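Local coordinates for protein Na-translocating NADH-quinone reductase subunit C NqrC (Shewanella oneidensis, PDB 4XHF) that is a soluble fragment of subunit NqrC, a protein with an FMN-binding domain, and binds flavin mononucleotide, at residues F63-V67 with F120-D124; V85-E90 with D116-F120; V134-G138 with A230-F235; V151-F155 with F244-K248; G160-Y164 with V176-L182. All coordinates share one frame; numbering follows the deposited sequence.

Interaction 1: residues F63-V67 with F120-D124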
# COMPACT_ATOMS: atom_id res chain seq x y z
N PHE A 63 8.23 -2.47 -15.74
CA PHE A 63 7.33 -1.51 -15.12
C PHE A 63 6.64 -0.67 -16.18
O PHE A 63 5.42 -0.51 -16.16
CB PHE A 63 8.10 -0.62 -14.14
CG PHE A 63 7.23 0.34 -13.37
CD1 PHE A 63 6.83 1.54 -13.94
CD2 PHE A 63 6.81 0.04 -12.09
CE1 PHE A 63 6.03 2.42 -13.23
CE2 PHE A 63 6.01 0.92 -11.38
CZ PHE A 63 5.62 2.11 -11.95
N ALA A 64 7.43 -0.13 -17.10
CA ALA A 64 6.91 0.78 -18.12
C ALA A 64 5.84 0.13 -18.99
O ALA A 64 4.92 0.80 -19.45
CB ALA A 64 8.06 1.28 -18.99
N LYS A 65 5.96 -1.18 -19.20
CA LYS A 65 5.03 -1.90 -20.07
C LYS A 65 3.80 -2.38 -19.32
O LYS A 65 2.69 -2.30 -19.84
CB LYS A 65 5.73 -3.09 -20.71
CG LYS A 65 4.84 -3.93 -21.62
CD LYS A 65 4.16 -3.07 -22.68
CE LYS A 65 3.55 -3.91 -23.80
NZ LYS A 65 2.42 -4.77 -23.34
N SER A 66 3.99 -2.87 -18.10
CA SER A 66 2.94 -3.59 -17.39
C SER A 66 2.26 -2.78 -16.29
O SER A 66 1.33 -3.28 -15.65
CB SER A 66 3.51 -4.88 -16.79
OG SER A 66 3.96 -5.75 -17.81
N VAL A 67 2.70 -1.54 -16.07
CA VAL A 67 2.15 -0.72 -14.99
C VAL A 67 1.72 0.65 -15.50
O VAL A 67 2.41 1.28 -16.30
CB VAL A 67 3.17 -0.54 -13.84
CG1 VAL A 67 2.54 0.23 -12.68
CG2 VAL A 67 3.66 -1.89 -13.34
N PHE A 120 -1.28 2.39 -8.69
CA PHE A 120 -0.72 1.70 -9.84
C PHE A 120 -1.60 0.53 -10.27
O PHE A 120 -1.86 -0.37 -9.49
CB PHE A 120 0.68 1.18 -9.52
CG PHE A 120 1.62 2.24 -9.01
CD1 PHE A 120 1.68 2.53 -7.66
CD2 PHE A 120 2.44 2.93 -9.88
CE1 PHE A 120 2.54 3.49 -7.18
CE2 PHE A 120 3.30 3.90 -9.41
CZ PHE A 120 3.35 4.18 -8.06
N LYS A 121 -2.04 0.56 -11.53
CA LYS A 121 -2.72 -0.58 -12.13
C LYS A 121 -1.67 -1.49 -12.75
O LYS A 121 -0.82 -1.02 -13.50
CB LYS A 121 -3.73 -0.14 -13.18
CG LYS A 121 -4.98 0.53 -12.61
CD LYS A 121 -5.94 0.93 -13.73
CE LYS A 121 -7.17 1.62 -13.18
NZ LYS A 121 -8.10 2.03 -14.28
N VAL A 122 -1.73 -2.78 -12.44
CA VAL A 122 -0.74 -3.74 -12.93
C VAL A 122 -1.41 -4.77 -13.84
O VAL A 122 -2.45 -5.34 -13.49
CB VAL A 122 -0.03 -4.46 -11.77
CG1 VAL A 122 1.11 -5.32 -12.30
CG2 VAL A 122 0.48 -3.45 -10.76
N PHE A 123 -0.81 -5.01 -15.00
CA PHE A 123 -1.36 -5.92 -16.00
C PHE A 123 -0.41 -7.08 -16.27
O PHE A 123 0.81 -6.91 -16.26
CB PHE A 123 -1.64 -5.17 -17.31
CG PHE A 123 -2.54 -3.98 -17.15
CD1 PHE A 123 -3.92 -4.12 -17.26
CD2 PHE A 123 -2.02 -2.73 -16.87
CE1 PHE A 123 -4.75 -3.03 -17.11
CE2 PHE A 123 -2.85 -1.64 -16.72
CZ PHE A 123 -4.21 -1.79 -16.84
N ASP A 124 -0.96 -8.27 -16.50
CA ASP A 124 -0.16 -9.42 -16.87
C ASP A 124 0.24 -9.32 -18.34
O ASP A 124 -0.13 -8.36 -19.01
CB ASP A 124 -0.91 -10.73 -16.60
CG ASP A 124 -2.26 -10.78 -17.31
OD1 ASP A 124 -2.44 -10.13 -18.36
OD2 ASP A 124 -3.16 -11.50 -16.81
O HOH W 1 1.75 -6.42 -19.64
O HOH W 2 3.24 -8.67 -16.03
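The ring of Phe63 has Val67 CB, just past the end of its helix, over the centre of one face, while at its edge, near the ring plane, it receives Phe120 CE2, 3.9 Å from Phe63 CZ. The two phenylalanine side chains cross at about a right angle, and CZ comes to the Phe120 ring obliquely. This is a helix running directly into a sheet: helix 58-66 ends at Ser66, and Val67 opens strand 67-73, which pairs antiparallel with strand 113-123. Val67 and Val122 make a non-hydrogen-bonded pair, their CA atoms 4.7 Å apart and their side chains on the same face of the sheet. With its CG1 anti to the backbone N (chi1 -176°), Val67 places that methyl 3.8 Å from Phe120 CB. Val45 of helix 29-48 touches both phenylalanines. The joint is fixed by Phe123 N, which donates to Ser66 O at 2.8 Å, nearly straight (164°) and in the carbonyl plane; the same oxygen lies at the edge of the Phe123 ring. Beyond the strand's end, one water, its oxygen 2.9 Å from Ser66 OG, also donates to Asp124 O.

Interaction 2: residues V85-E90 with D116-F120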
# COMPACT_ATOMS: atom_id res chain seq x y z
N VAL A 85 3.85 11.82 -12.66
CA VAL A 85 3.20 11.06 -11.61
C VAL A 85 4.21 10.29 -10.75
O VAL A 85 4.04 10.19 -9.53
CB VAL A 85 2.16 10.07 -12.21
CG1 VAL A 85 1.56 9.16 -11.14
CG2 VAL A 85 1.05 10.84 -12.91
N LEU A 86 5.25 9.76 -11.37
CA LEU A 86 6.23 8.95 -10.64
C LEU A 86 7.06 9.78 -9.68
O LEU A 86 7.58 9.26 -8.69
CB LEU A 86 7.15 8.21 -11.62
CG LEU A 86 6.61 6.94 -12.27
CD1 LEU A 86 7.64 6.36 -13.22
CD2 LEU A 86 6.22 5.90 -11.23
N ASP A 87 7.19 11.08 -9.96
CA ASP A 87 7.96 11.98 -9.11
C ASP A 87 7.07 12.71 -8.10
O ASP A 87 7.55 13.54 -7.33
CB ASP A 87 8.72 13.00 -9.96
CG ASP A 87 9.86 12.37 -10.74
OD1 ASP A 87 10.46 11.40 -10.24
OD2 ASP A 87 10.15 12.85 -11.86
N PHE A 88 5.78 12.39 -8.11
CA PHE A 88 4.83 13.00 -7.19
C PHE A 88 5.25 12.75 -5.74
O PHE A 88 5.46 11.60 -5.34
CB PHE A 88 3.42 12.46 -7.45
CG PHE A 88 2.36 13.12 -6.61
CD1 PHE A 88 1.88 14.38 -6.94
CD2 PHE A 88 1.83 12.47 -5.51
CE1 PHE A 88 0.90 14.98 -6.17
CE2 PHE A 88 0.85 13.07 -4.75
CZ PHE A 88 0.38 14.32 -5.08
N ASP A 89 5.37 13.82 -4.96
CA ASP A 89 5.76 13.74 -3.56
C ASP A 89 4.53 13.65 -2.66
O ASP A 89 3.87 14.66 -2.40
CB ASP A 89 6.61 14.94 -3.17
CG ASP A 89 7.31 14.76 -1.83
OD1 ASP A 89 6.85 13.94 -1.01
OD2 ASP A 89 8.34 15.44 -1.60
N GLU A 90 4.24 12.45 -2.17
CA GLU A 90 3.04 12.20 -1.37
C GLU A 90 3.22 12.67 0.07
O GLU A 90 2.24 13.00 0.74
CB GLU A 90 2.68 10.72 -1.40
CG GLU A 90 2.20 10.22 -2.75
CD GLU A 90 1.55 8.85 -2.69
OE1 GLU A 90 2.29 7.84 -2.59
OE2 GLU A 90 0.31 8.78 -2.72
N ASP A 116 -5.11 13.76 -2.94
CA ASP A 116 -4.83 12.81 -4.01
C ASP A 116 -3.83 11.75 -3.58
O ASP A 116 -2.91 12.03 -2.81
CB ASP A 116 -4.30 13.53 -5.25
CG ASP A 116 -5.27 14.56 -5.80
OD1 ASP A 116 -6.47 14.47 -5.49
OD2 ASP A 116 -4.82 15.45 -6.55
N ALA A 117 -4.01 10.54 -4.09
CA ALA A 117 -3.07 9.44 -3.85
C ALA A 117 -2.57 8.88 -5.18
O ALA A 117 -3.31 8.85 -6.17
CB ALA A 117 -3.73 8.36 -3.03
N ARG A 118 -1.32 8.45 -5.20
CA ARG A 118 -0.75 7.80 -6.37
C ARG A 118 -0.98 6.30 -6.28
O ARG A 118 -0.57 5.68 -5.30
CB ARG A 118 0.74 8.10 -6.51
CG ARG A 118 1.42 7.34 -7.63
CD ARG A 118 2.89 7.71 -7.72
NE ARG A 118 3.57 7.49 -6.45
CZ ARG A 118 4.76 7.99 -6.13
NH1 ARG A 118 5.41 8.75 -7.00
NH2 ARG A 118 5.30 7.73 -4.95
N VAL A 119 -1.62 5.74 -7.30
CA VAL A 119 -1.90 4.31 -7.34
C VAL A 119 -1.36 3.72 -8.63
O VAL A 119 -1.03 4.46 -9.56
CB VAL A 119 -3.41 4.02 -7.21
CG1 VAL A 119 -3.94 4.54 -5.89
CG2 VAL A 119 -4.18 4.64 -8.36
N PHE A 120 -1.28 2.39 -8.69
CA PHE A 120 -0.72 1.70 -9.84
C PHE A 120 -1.60 0.53 -10.27
O PHE A 120 -1.86 -0.37 -9.49
CB PHE A 120 0.68 1.18 -9.52
CG PHE A 120 1.62 2.24 -9.01
CD1 PHE A 120 1.68 2.53 -7.66
CD2 PHE A 120 2.44 2.93 -9.88
CE1 PHE A 120 2.54 3.49 -7.18
CE2 PHE A 120 3.30 3.90 -9.41
CZ PHE A 120 3.35 4.18 -8.06
O HOH W 3 2.23 5.87 -4.39
O HOH W 4 -0.39 11.56 -1.83
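Arg118 leaves its strand straight through the first two side-chain torsions and then bends at chi3 (56°), a turn that brings the guanidinium against the carbonyls of the loop carrying Val85, while Glu90 sends an extended chain back to the Arg118 backbone. NH1 of Arg118 donates to Val85 O at 3.2 Å, with the oxygen close to the guanidinium plane and the donor on one of its lone pairs. Val85 O also accepts from Phe88 N, and so serves the loop's own turn as well as the arginine. The Val85 and Arg118 side chains slide past each other in opposite directions, Val85 CG1 lying 3.9 Å from Arg118 CD. At the other end of the contact Arg118 N gives an almost straight bond (177°) to Glu90 OE2 at 3.0 Å, meeting it from above the carboxylate plane. The salt bridge from Glu90 OE1 to Arg118 NH2 is long, 3.8 Å, and the carboxylate and guanidinium planes are inclined by 63°. A water links the two groups by another path, donating to Glu90 OE1 and Arg118 O and accepting from Arg118 NE; a second joins OE2 to Asp116 O. The loop and the first residue of helix 90-95 are held on strand 113-123 through loop carbonyls and the Glu90 carboxylate. These oxygens around the buried guanidinium, with the water between NE and OE1, probably favour the charged forms of Arg118 and Glu90.

Interaction 3: residues V134-G138 with A230-F235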
# COMPACT_ATOMS: atom_id res chain seq x y z
N VAL A 134 -1.62 0.08 -4.10
CA VAL A 134 -1.90 1.36 -3.46
C VAL A 134 -0.97 1.59 -2.27
O VAL A 134 -0.58 0.65 -1.59
CB VAL A 134 -3.36 1.44 -2.97
CG1 VAL A 134 -4.32 1.25 -4.13
CG2 VAL A 134 -3.64 0.41 -1.88
N PRO A 135 -0.61 2.86 -2.02
CA PRO A 135 0.21 3.19 -0.85
C PRO A 135 -0.61 3.21 0.43
O PRO A 135 -1.77 3.63 0.42
CB PRO A 135 0.73 4.59 -1.18
CG PRO A 135 -0.34 5.18 -2.03
CD PRO A 135 -0.87 4.04 -2.85
N PHE A 136 -0.02 2.74 1.52
CA PHE A 136 -0.65 2.85 2.82
C PHE A 136 0.43 3.19 3.84
O PHE A 136 1.59 2.84 3.66
CB PHE A 136 -1.36 1.55 3.20
CG PHE A 136 -0.45 0.48 3.70
CD1 PHE A 136 0.43 -0.15 2.84
CD2 PHE A 136 -0.46 0.10 5.02
CE1 PHE A 136 1.28 -1.14 3.29
CE2 PHE A 136 0.38 -0.89 5.48
CZ PHE A 136 1.25 -1.51 4.61
N TYR A 137 0.03 3.89 4.89
CA TYR A 137 0.94 4.19 5.98
C TYR A 137 0.16 4.55 7.23
O TYR A 137 -1.01 4.92 7.15
CB TYR A 137 1.91 5.31 5.60
CG TYR A 137 1.26 6.66 5.37
CD1 TYR A 137 0.66 6.96 4.16
CD2 TYR A 137 1.26 7.63 6.36
CE1 TYR A 137 0.07 8.19 3.94
CE2 TYR A 137 0.68 8.86 6.15
CZ TYR A 137 0.08 9.14 4.94
OH TYR A 137 -0.50 10.37 4.74
N GLY A 138 0.81 4.43 8.37
CA GLY A 138 0.17 4.70 9.64
C GLY A 138 1.16 4.58 10.78
O GLY A 138 2.22 3.98 10.62
N ALA A 230 -3.45 0.74 9.95
CA ALA A 230 -3.05 1.47 8.75
C ALA A 230 -3.88 1.00 7.56
O ALA A 230 -4.40 1.81 6.80
CB ALA A 230 -1.57 1.27 8.48
N MET A 231 -4.00 -0.31 7.41
CA MET A 231 -4.80 -0.87 6.33
C MET A 231 -6.29 -0.60 6.55
O MET A 231 -7.02 -0.37 5.60
CB MET A 231 -4.55 -2.37 6.20
CG MET A 231 -3.20 -2.70 5.60
SD MET A 231 -2.93 -4.48 5.46
CE MET A 231 -1.20 -4.53 5.01
N GLU A 232 -6.72 -0.63 7.81
CA GLU A 232 -8.12 -0.38 8.13
C GLU A 232 -8.56 1.01 7.66
O GLU A 232 -9.68 1.18 7.19
CB GLU A 232 -8.36 -0.51 9.63
CG GLU A 232 -9.81 -0.29 10.03
CD GLU A 232 -10.03 -0.40 11.52
OE1 GLU A 232 -9.05 -0.67 12.24
OE2 GLU A 232 -11.18 -0.21 11.96
N PHE A 233 -7.67 1.99 7.81
CA PHE A 233 -7.97 3.35 7.37
C PHE A 233 -7.93 3.49 5.86
O PHE A 233 -8.84 4.04 5.26
CB PHE A 233 -6.99 4.35 7.98
CG PHE A 233 -7.18 5.75 7.46
CD1 PHE A 233 -8.14 6.58 8.00
CD2 PHE A 233 -6.41 6.22 6.41
CE1 PHE A 233 -8.33 7.86 7.52
CE2 PHE A 233 -6.59 7.50 5.92
CZ PHE A 233 -7.55 8.32 6.48
N TRP A 234 -6.86 2.99 5.26
CA TRP A 234 -6.61 3.24 3.84
C TRP A 234 -7.48 2.39 2.93
O TRP A 234 -7.62 2.70 1.75
CB TRP A 234 -5.13 3.02 3.53
CG TRP A 234 -4.33 4.22 3.93
CD1 TRP A 234 -3.48 4.32 4.99
CD2 TRP A 234 -4.35 5.50 3.29
NE1 TRP A 234 -2.95 5.59 5.04
CE2 TRP A 234 -3.46 6.33 4.01
CE3 TRP A 234 -5.01 6.02 2.18
CZ2 TRP A 234 -3.23 7.65 3.64
CZ3 TRP A 234 -4.78 7.33 1.82
CH2 TRP A 234 -3.90 8.13 2.55
N PHE A 235 -8.07 1.33 3.47
CA PHE A 235 -9.09 0.57 2.75
C PHE A 235 -10.48 0.92 3.28
O PHE A 235 -11.47 0.28 2.94
CB PHE A 235 -8.81 -0.93 2.85
CG PHE A 235 -7.62 -1.37 2.06
CD1 PHE A 235 -7.70 -1.48 0.68
CD2 PHE A 235 -6.43 -1.66 2.68
CE1 PHE A 235 -6.60 -1.88 -0.06
CE2 PHE A 235 -5.33 -2.06 1.96
CZ PHE A 235 -5.42 -2.17 0.58
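Strand 134-138 and helix 230-234 pass with their axes 7.4 Å apart at closest and their directions 127° from each other, near enough at one end for the CA atoms of Gly138 and Ala230 to lie 4.6 Å apart. Trp234 contributes most on the helix side. Its NE1 donates to Tyr137 O at 2.9 Å; the carbonyl oxygen sits in the indole plane and offers a lone pair, although the bond is bent at the hydrogen (133°). One face of the indole lies on the strand backbone, with Phe136 CA in a CH-pi contact 4.1 Å from the centroid of the five-membered ring, and Phe233 occupies the opposite face. The Tyr137 ring reaches the same indole obliquely, its CE1 3.4 Å from Trp234 CZ2. A chi1 of 79° sets the Phe136 ring between its own N and carbonyl carbon and directs it to the helix, where Ala230 CB comes to its edge, 3.8 Å from CD2. Met231 adds a Met-aromatic contact, SD standing 5.3 Å from the Phe136 centroid and oblique to the ring. Farther along, Val134 CG2 touches Phe235 CZ. Val149 of the neighbouring strand 144-151 packs on both Phe136 and Met231. The arrangement is that of a helix laid over one face of an antiparallel sheet, here helix 221-234 in the core of the FMN-binding fold.

Interaction 4: residues V151-F155 with F244-K248; sequences VEPDF and FNQLK
Glu152 O accepts from Phe155 N at 2.6 Å, closing the type I turn from which Phe155 reaches across to Phe244, Leu247 and Lys248. The backbone of Phe155 is in the left-handed region, and its CB points toward the helix. No hydrogen bond crosses between the segments; the contact is made by carbon. The Phe155 and Phe244 rings are nearly parallel, 7° apart, but slid so far that they barely overlap, with centroids 4.9 Å apart and CD1 of one offset toward the rim of the other. On its other face the Phe155 ring carries Pro153 O over the centre, so the turn and the helix hold it between them. The turn links strands 144-151 and 158-165 of the antiparallel sheet, and helix 241-249, close to the C-terminus, lies against it as well as against Val134 of strand 129-139. At the end of the ring Leu247 CD1 meets Phe155 CZ at 3.7 Å, the two side chains crossing at about a right angle. Lys248, extended beyond CG, runs alongside in the opposite sense, its CG 3.7 Å from Phe155 CD2 and its CE at the ring edge. Asp154 turns back to its own loop, bonding Asn156 N and Thr157 OG1. Deeper in, Val151 CG2 and Phe244 CZ, 3.9 Å apart, come from opposite directions, the methyl oblique to the ring; Phe235 touches both.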
# COMPACT_ATOMS: atom_id res chain seq x y z
N VAL A 151 -3.69 -5.46 -4.42
CA VAL A 151 -4.94 -6.19 -4.27
C VAL A 151 -5.39 -6.71 -5.63
O VAL A 151 -5.19 -6.06 -6.65
CB VAL A 151 -6.05 -5.30 -3.65
CG1 VAL A 151 -5.67 -4.89 -2.24
CG2 VAL A 151 -6.30 -4.06 -4.50
N GLU A 152 -5.99 -7.90 -5.63
CA GLU A 152 -6.51 -8.49 -6.86
C GLU A 152 -7.73 -7.71 -7.34
O GLU A 152 -8.30 -6.92 -6.59
CB GLU A 152 -6.86 -9.97 -6.64
CG GLU A 152 -5.68 -10.83 -6.20
CD GLU A 152 -6.00 -12.31 -6.20
OE1 GLU A 152 -7.17 -12.67 -6.42
OE2 GLU A 152 -5.07 -13.12 -5.98
N PRO A 153 -8.15 -7.93 -8.61
CA PRO A 153 -9.27 -7.19 -9.20
C PRO A 153 -10.61 -7.35 -8.47
O PRO A 153 -11.55 -6.63 -8.81
CB PRO A 153 -9.36 -7.77 -10.61
CG PRO A 153 -7.99 -8.24 -10.91
CD PRO A 153 -7.49 -8.79 -9.61
N ASP A 154 -10.71 -8.26 -7.51
CA ASP A 154 -11.89 -8.32 -6.66
C ASP A 154 -11.79 -7.25 -5.57
O ASP A 154 -12.76 -6.99 -4.85
CB ASP A 154 -12.07 -9.72 -6.03
CG ASP A 154 -10.92 -10.13 -5.13
OD1 ASP A 154 -10.04 -9.30 -4.81
OD2 ASP A 154 -10.89 -11.32 -4.72
N PHE A 155 -10.61 -6.64 -5.47
CA PHE A 155 -10.35 -5.56 -4.53
C PHE A 155 -10.58 -6.02 -3.10
O PHE A 155 -11.11 -5.29 -2.26
CB PHE A 155 -11.22 -4.35 -4.87
CG PHE A 155 -11.03 -3.85 -6.27
CD1 PHE A 155 -9.76 -3.62 -6.77
CD2 PHE A 155 -12.12 -3.63 -7.10
CE1 PHE A 155 -9.58 -3.17 -8.07
CE2 PHE A 155 -11.94 -3.18 -8.39
CZ PHE A 155 -10.67 -2.96 -8.88
N PHE A 244 -12.08 2.30 -5.38
CA PHE A 244 -12.35 0.92 -5.76
C PHE A 244 -13.79 0.76 -6.24
O PHE A 244 -14.05 0.06 -7.22
CB PHE A 244 -12.08 -0.03 -4.58
CG PHE A 244 -10.62 -0.24 -4.29
CD1 PHE A 244 -9.65 -0.01 -5.25
CD2 PHE A 244 -10.23 -0.68 -3.04
CE1 PHE A 244 -8.31 -0.21 -4.96
CE2 PHE A 244 -8.89 -0.88 -2.75
CZ PHE A 244 -7.93 -0.64 -3.71
N ASN A 245 -14.73 1.40 -5.55
CA ASN A 245 -16.14 1.34 -5.95
C ASN A 245 -16.37 1.93 -7.33
O ASN A 245 -17.30 1.53 -8.04
CB ASN A 245 -17.01 2.05 -4.92
CG ASN A 245 -17.23 1.24 -3.66
OD1 ASN A 245 -17.12 0.01 -3.67
ND2 ASN A 245 -17.54 1.92 -2.57
N GLN A 246 -15.54 2.89 -7.71
CA GLN A 246 -15.61 3.48 -9.05
C GLN A 246 -15.13 2.48 -10.10
O GLN A 246 -15.67 2.42 -11.20
CB GLN A 246 -14.78 4.76 -9.12
CG GLN A 246 -15.35 5.92 -8.32
CD GLN A 246 -16.70 6.38 -8.84
OE1 GLN A 246 -17.73 6.17 -8.20
NE2 GLN A 246 -16.70 7.01 -10.01
N LEU A 247 -14.11 1.70 -9.75
CA LEU A 247 -13.55 0.72 -10.67
C LEU A 247 -14.49 -0.47 -10.85
O LEU A 247 -14.60 -1.02 -11.94
CB LEU A 247 -12.19 0.23 -10.18
CG LEU A 247 -11.04 1.25 -10.16
CD1 LEU A 247 -9.75 0.56 -9.75
CD2 LEU A 247 -10.87 1.94 -11.50
N LYS A 248 -15.15 -0.87 -9.76
CA LYS A 248 -16.09 -1.98 -9.81
C LYS A 248 -17.22 -1.69 -10.79
O LYS A 248 -17.72 -2.59 -11.47
CB LYS A 248 -16.67 -2.26 -8.42
CG LYS A 248 -15.68 -2.89 -7.45
CD LYS A 248 -16.28 -3.07 -6.07
CE LYS A 248 -15.33 -3.78 -5.12
NZ LYS A 248 -15.94 -4.04 -3.79

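Interaction 5: residues G160-Y164 with V176-L182; sequences GVVVY and VTDPHWL
Val161 meets Leu182, the last residue of the short helix 179-182: its carbonyl oxygen lies 3.5 Å from Leu182 CB, and its CG1 is 3.8 Å from Leu182 CD2, the side chains crossing at about a right angle. Val162 points the other way, to Tyr44 and Met47 of helix 29-48, and only its backbone comes near Leu182. Val163 does most on the strand side. With CG1 anti to its N and CG2 anti to the carbonyl carbon (chi1 175°), it spreads its methyls between two partners: CG1 goes to Val176 CG2 at 3.9 Å, and CG2 goes to Leu182 CD2 at 3.8 Å. Leu182 CD2 therefore touches both inward-facing valines of the strand. Thr177 adds CG2, 3.7 Å from Val163 O. The helix that presents Leu182 is capped at its start by Asp178, whose OD1 takes the His180 N-H at 3.0 Å. Strand 158-165, hydrogen-bonded to strand 144-151, thus receives the 176-182 segment on the side chains of one face. Val176 also touches Thr223, a residue of the flavin mononucleotide pocket, and its side chain is about 8 Å from the bound flavin mononucleotide. No hydrogen bond crosses the contact, which is made by methyls and by carbonyl oxygens against carbon. Val176 O sits 3.3 Å from Val163 CB, and both that oxygen and Val163 N are buried with no partner in the model, so burying them probably carries a cost.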
# COMPACT_ATOMS: atom_id res chain seq x y z
N GLY A 160 -0.00 -8.95 -2.44
CA GLY A 160 1.29 -8.75 -1.82
C GLY A 160 1.37 -7.48 -1.00
O GLY A 160 0.74 -6.47 -1.32
N VAL A 161 2.15 -7.54 0.08
CA VAL A 161 2.39 -6.38 0.93
C VAL A 161 3.88 -6.10 1.01
O VAL A 161 4.69 -7.01 1.20
CB VAL A 161 1.84 -6.61 2.35
CG1 VAL A 161 2.17 -5.43 3.26
CG2 VAL A 161 0.33 -6.83 2.29
N VAL A 162 4.24 -4.83 0.85
CA VAL A 162 5.63 -4.40 0.92
C VAL A 162 5.74 -3.19 1.84
O VAL A 162 5.18 -2.14 1.56
CB VAL A 162 6.19 -4.02 -0.48
CG1 VAL A 162 7.61 -3.50 -0.37
CG2 VAL A 162 6.14 -5.22 -1.41
N VAL A 163 6.47 -3.35 2.94
CA VAL A 163 6.79 -2.24 3.83
C VAL A 163 8.24 -1.86 3.59
O VAL A 163 9.12 -2.72 3.58
CB VAL A 163 6.55 -2.60 5.32
CG1 VAL A 163 7.01 -1.48 6.24
CG2 VAL A 163 5.08 -2.91 5.56
N TYR A 164 8.49 -0.57 3.38
CA TYR A 164 9.82 -0.10 2.98
C TYR A 164 10.42 0.95 3.92
O TYR A 164 11.58 1.32 3.76
CB TYR A 164 9.76 0.46 1.55
CG TYR A 164 8.93 1.72 1.42
CD1 TYR A 164 9.49 2.97 1.67
CD2 TYR A 164 7.60 1.67 1.02
CE1 TYR A 164 8.75 4.12 1.55
CE2 TYR A 164 6.85 2.82 0.89
CZ TYR A 164 7.43 4.05 1.16
OH TYR A 164 6.70 5.20 1.03
N VAL A 176 8.43 -5.67 10.31
CA VAL A 176 7.53 -5.23 9.25
C VAL A 176 8.19 -5.23 7.87
O VAL A 176 7.51 -5.40 6.86
CB VAL A 176 6.98 -3.81 9.54
CG1 VAL A 176 6.05 -3.84 10.74
CG2 VAL A 176 8.11 -2.82 9.76
N THR A 177 9.51 -5.06 7.84
CA THR A 177 10.24 -5.05 6.57
C THR A 177 10.79 -6.44 6.21
O THR A 177 11.37 -6.62 5.14
CB THR A 177 11.42 -4.05 6.62
OG1 THR A 177 12.30 -4.39 7.70
CG2 THR A 177 10.90 -2.63 6.81
N ASP A 178 10.62 -7.41 7.10
CA ASP A 178 11.08 -8.78 6.87
C ASP A 178 10.18 -9.47 5.85
O ASP A 178 8.99 -9.66 6.10
CB ASP A 178 11.09 -9.57 8.18
CG ASP A 178 11.74 -10.94 8.04
OD1 ASP A 178 12.04 -11.36 6.91
OD2 ASP A 178 11.94 -11.60 9.08
N PRO A 179 10.75 -9.87 4.69
CA PRO A 179 9.95 -10.56 3.67
C PRO A 179 9.29 -11.84 4.17
O PRO A 179 8.23 -12.21 3.67
CB PRO A 179 10.99 -10.89 2.59
CG PRO A 179 12.03 -9.86 2.75
CD PRO A 179 12.13 -9.62 4.22
N HIS A 180 9.91 -12.50 5.14
CA HIS A 180 9.35 -13.72 5.71
C HIS A 180 7.97 -13.44 6.30
O HIS A 180 7.07 -14.27 6.20
CB HIS A 180 10.27 -14.29 6.78
CG HIS A 180 11.55 -14.85 6.25
ND1 HIS A 180 11.70 -16.18 5.90
CD2 HIS A 180 12.75 -14.27 6.01
CE1 HIS A 180 12.93 -16.39 5.46
NE2 HIS A 180 13.59 -15.24 5.52
N TRP A 181 7.82 -12.28 6.92
CA TRP A 181 6.56 -11.91 7.55
C TRP A 181 5.59 -11.30 6.54
O TRP A 181 4.39 -11.57 6.58
CB TRP A 181 6.80 -10.92 8.69
CG TRP A 181 5.53 -10.49 9.37
CD1 TRP A 181 4.81 -11.20 10.28
CD2 TRP A 181 4.84 -9.25 9.19
NE1 TRP A 181 3.71 -10.49 10.68
CE2 TRP A 181 3.71 -9.28 10.02
CE3 TRP A 181 5.07 -8.12 8.40
CZ2 TRP A 181 2.81 -8.23 10.10
CZ3 TRP A 181 4.17 -7.07 8.48
CH2 TRP A 181 3.06 -7.13 9.32
N LEU A 182 6.11 -10.48 5.63
CA LEU A 182 5.28 -9.83 4.62
C LEU A 182 4.62 -10.84 3.70
O LEU A 182 3.52 -10.60 3.19
CB LEU A 182 6.13 -8.85 3.81
CG LEU A 182 6.62 -7.60 4.54
CD1 LEU A 182 7.74 -6.94 3.76
CD2 LEU A 182 5.47 -6.63 4.74

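How the interactions relate
Interactions 1, 2, 3 and 5 reach the same antiparallel sheet, and interaction 4 joins them through helix 241-249. Interactions 1 and 2 share Phe120 and touch through Phe63 CZ and Leu86 CD2, 3.9 Å apart. Strand 113-123 hands over to its neighbour 129-139, where Val119 CG1 lies 3.7 Å from Val134 CG1 of interaction 3. From interaction 3, Phe235 CE1 meets Phe244 CE2 of interaction 4 at 3.7 Å, and Met231 CE meets Val161 CG2 of interaction 5 at 3.9 Å. Interactions 4 and 5 lie on opposite sides of the chain's centre. Interaction 5 comes nearer the flavin mononucleotide than interaction 3, about 8 Å from Val176 against about 13 Å from Gly138.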